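Long-range contact in phosphoserine aminotransferase (Bacillus circulans, PDB 2C0R), which catalyses the reversible, pyridoxal-phosphate-dependent transamination between phosphoserine and 2-oxoglutarate in serine biosynthesis, and a parallel step in making pyridoxine phosphate: residues Ser296-Thr301 against Ser337-Val342. The protein carries 1 engineered substitution. Numbering follows the deposited sequence.
Sequences SDMNIT and SIYNAV
M298 sets its sulfur at the edge of the Y339 ring, a Met-aromatic contact with SD 3.8 Å from CD2 of Y339. The bend at chi2 (-82°) brings SD there, a path that an unbranched, flexible thioether can follow. Beside it, the amide of N299 stands steeply to the same ring, 77° between the planes, and spends both N-H groups across the contact. ND2 donates 3.0 Å to OH of Y339, almost straight at 174°. Its second bond, 2.9 Å to OG of S337, is noticeably more bent; the small hydroxyl of S337 fits beside the amide on the same sheet face. Both acceptors lie in the amide plane, as suits an sp2 nitrogen, while OD1 of N299 accepts from N151. An aspartate here would probably leave both hydroxyls without their shared donor and bring a carboxylate into a buried site. N299 and S337 form an antiparallel, non-hydrogen-bonded pair at the sheet end, next to which I338 N donates a hydrogen bond to M298 O, 2.7 Å. I300, which also packs on helix 260-280, meets I338 CD1 to CD1 at 3.5 Å, a tight apolar contact. Y339 joins a flat edge for the sulfur to a hydroxyl that also bonds A10 O. Its side chain lies about 3 Å (nearest atoms) from that of K197, the cofactor-carrying lysine, not joined to it here; N299 similarly approaches T153, which binds pyridoxal phosphate. This buried polar network thus ties the sheet end to the cofactor site, probably as a second shell.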
ATOM      1  N   SER A 296      20.110   3.293  20.326  1.00 13.25           N
ATOM      2  CA  SER A 296      19.836   2.643  19.051  1.00 12.82           C
ATOM      3  C   SER A 296      20.986   2.755  18.074  1.00 13.04           C
ATOM      4  O   SER A 296      21.647   3.783  17.989  1.00 12.75           O
ATOM      5  CB  SER A 296      18.611   3.335  18.455  1.00 13.15           C
ATOM      6  OG  SER A 296      18.336   2.852  17.145  1.00 11.83           O
ATOM      7  N   ASP A 297      21.176   1.691  17.308  1.00 11.89           N
ATOM      8  CA  ASP A 297      22.111   1.708  16.193  1.00 12.64           C
ATOM      9  C   ASP A 297      21.388   2.089  14.905  1.00 11.70           C
ATOM     10  O   ASP A 297      22.068   2.102  13.884  1.00 13.05           O
ATOM     11  CB  ASP A 297      22.815   0.382  15.960  1.00 13.64           C
ATOM     12  CG  ASP A 297      24.064   0.248  16.836  1.00 15.14           C
ATOM     13  OD1 ASP A 297      24.350   1.135  17.669  1.00 15.34           O
ATOM     14  OD2 ASP A 297      24.762  -0.768  16.699  1.00 19.05           O
ATOM     15  N   MET A 298      20.111   2.378  14.943  1.00 11.02           N
ATOM     16  CA  MET A 298      19.350   2.745  13.755  1.00 11.20           C
ATOM     17  C   MET A 298      18.977   4.223  13.758  1.00 10.37           C
ATOM     18  O   MET A 298      18.907   4.828  12.701  1.00 11.92           O
ATOM     19  CB  MET A 298      18.041   1.926  13.672  1.00 12.36           C
ATOM     20  CG  MET A 298      18.304   0.426  13.468  1.00 12.17           C
ATOM     21  SD  MET A 298      18.606   0.021  11.741  1.00 14.31           S
ATOM     22  CE  MET A 298      20.402  -0.028  11.682  1.00 17.02           C
ATOM     23  N   ASN A 299      18.633   4.775  14.918  1.00 12.71           N
ATOM     24  CA  ASN A 299      18.223   6.183  15.004  1.00 12.73           C
ATOM     25  C   ASN A 299      18.978   6.807  16.181  1.00 12.58           C
ATOM     26  O   ASN A 299      18.663   6.500  17.320  1.00 13.23           O
ATOM     27  CB  ASN A 299      16.698   6.386  15.184  1.00 12.61           C
ATOM     28  CG  ASN A 299      15.891   5.582  14.178  1.00 11.77           C
ATOM     29  OD1 ASN A 299      15.502   4.446  14.439  1.00 12.36           O
ATOM     30  ND2 ASN A 299      15.636   6.208  13.030  1.00 11.60           N
ATOM     31  N   ILE A 300      19.953   7.642  15.841  1.00 11.27           N
ATOM     32  CA  ILE A 300      20.758   8.268  16.886  1.00 11.93           C
ATOM     33  C   ILE A 300      20.247   9.650  17.167  1.00 12.43           C
ATOM     34  O   ILE A 300      20.237  10.527  16.316  1.00 13.16           O
ATOM     35  CB  ILE A 300      22.208   8.316  16.425  1.00 12.83           C
ATOM     36  CG1 ILE A 300      22.734   6.904  16.178  1.00 14.77           C
ATOM     37  CG2 ILE A 300      23.030   9.129  17.405  1.00 15.41           C
ATOM     38  CD1 ILE A 300      24.214   6.862  15.833  1.00 14.83           C
ATOM     39  N   THR A 301      19.806   9.829  18.409  1.00 12.80           N
ATOM     40  CA  THR A 301      19.189  11.117  18.741  1.00 12.86           C
ATOM     41  C   THR A 301      20.116  11.883  19.653  1.00 12.80           C
ATOM     42  O   THR A 301      20.814  11.340  20.513  1.00 15.69           O
ATOM     43  CB  THR A 301      17.818  10.887  19.379  1.00 13.19           C
ATOM     44  OG1 THR A 301      18.007   9.943  20.458  1.00 14.08           O
ATOM     45  CG2 THR A 301      16.858  10.258  18.355  1.00 12.84           C
ATOM     46  N   SER A 337      19.277   9.032  11.237  1.00 11.07           N
ATOM     47  CA  SER A 337      18.778   7.681  10.961  1.00 12.24           C
ATOM     48  C   SER A 337      19.736   6.960  10.026  1.00 12.01           C
ATOM     49  O   SER A 337      20.094   7.543   8.985  1.00 13.09           O
ATOM     50  CB  SER A 337      17.367   7.796  10.376  1.00 13.20           C
ATOM     51  OG  SER A 337      16.487   8.381  11.328  1.00 14.10           O
ATOM     52  N   ILE A 338      20.159   5.778  10.467  1.00 12.30           N
ATOM     53  CA  ILE A 338      21.330   5.160   9.851  1.00 11.75           C
ATOM     54  C   ILE A 338      21.055   3.699   9.544  1.00 11.67           C
ATOM     55  O   ILE A 338      21.849   2.784   9.755  1.00 13.10           O
ATOM     56  CB  ILE A 338      22.584   5.341  10.722  1.00 10.98           C
ATOM     57  CG1 ILE A 338      22.313   4.931  12.176  1.00 12.78           C
ATOM     58  CG2 ILE A 338      23.101   6.774  10.634  1.00 13.32           C
ATOM     59  CD1 ILE A 338      23.650   4.959  12.964  1.00 19.58           C
ATOM     60  N   TYR A 339      19.835   3.510   8.990  1.00 11.07           N
ATOM     61  CA  TYR A 339      19.390   2.216   8.538  1.00 10.89           C
ATOM     62  C   TYR A 339      20.389   1.530   7.627  1.00 10.96           C
ATOM     63  O   TYR A 339      21.322   2.179   7.175  1.00 12.54           O
ATOM     64  CB  TYR A 339      18.087   2.400   7.734  1.00 12.30           C
ATOM     65  CG  TYR A 339      17.034   3.093   8.557  1.00 11.76           C
ATOM     66  CD1 TYR A 339      16.467   4.282   8.144  1.00 12.40           C
ATOM     67  CD2 TYR A 339      16.592   2.544   9.746  1.00 12.79           C
ATOM     68  CE1 TYR A 339      15.502   4.919   8.865  1.00 13.14           C
ATOM     69  CE2 TYR A 339      15.610   3.168  10.508  1.00 13.65           C
ATOM     70  CZ  TYR A 339      15.093   4.350  10.067  1.00 13.26           C
ATOM     71  OH  TYR A 339      14.114   4.988  10.785  1.00 14.04           O
ATOM     72  N   ASN A 340      20.169   0.228   7.383  1.00 11.57           N
ATOM     73  CA  ASN A 340      21.163  -0.555   6.664  1.00 11.88           C
ATOM     74  C   ASN A 340      21.775   0.107   5.439  1.00 12.77           C
ATOM     75  O   ASN A 340      22.999   0.090   5.291  1.00 12.65           O
ATOM     76  CB  ASN A 340      20.638  -1.882   6.102  1.00 13.06           C
ATOM     77  CG  ASN A 340      20.206  -2.907   7.140  1.00 12.26           C
ATOM     78  OD1 ASN A 340      20.478  -2.789   8.328  1.00 13.38           O
ATOM     79  ND2 ASN A 340      19.475  -3.930   6.677  1.00 13.99           N
ATOM     80  N   ALA A 341      20.956   0.706   4.583  1.00 10.84           N
ATOM     81  CA  ALA A 341      21.420   1.235   3.319  1.00 12.16           C
ATOM     82  C   ALA A 341      22.079   2.598   3.459  1.00 11.48           C
ATOM     83  O   ALA A 341      22.699   3.022   2.470  1.00 13.15           O
ATOM     84  CB  ALA A 341      20.266   1.357   2.322  1.00 12.40           C
ATOM     85  N   VAL A 342      22.062   3.251   4.599  1.00 11.43           N
ATOM     86  CA  VAL A 342      22.808   4.519   4.756  1.00 11.57           C
ATOM     87  C   VAL A 342      24.289   4.160   4.748  1.00 12.57           C
ATOM     88  O   VAL A 342      24.724   3.357   5.594  1.00 13.14           O
ATOM     89  CB  VAL A 342      22.381   5.218   6.058  1.00 12.30           C
ATOM     90  CG1 VAL A 342      23.250   6.458   6.233  1.00 13.33           C
ATOM     91  CG2 VAL A 342      20.896   5.574   6.025  1.00 11.94           C
TER
HETATM   92  O   HOH W   1      23.679   1.922  11.575  1.00 16.77           O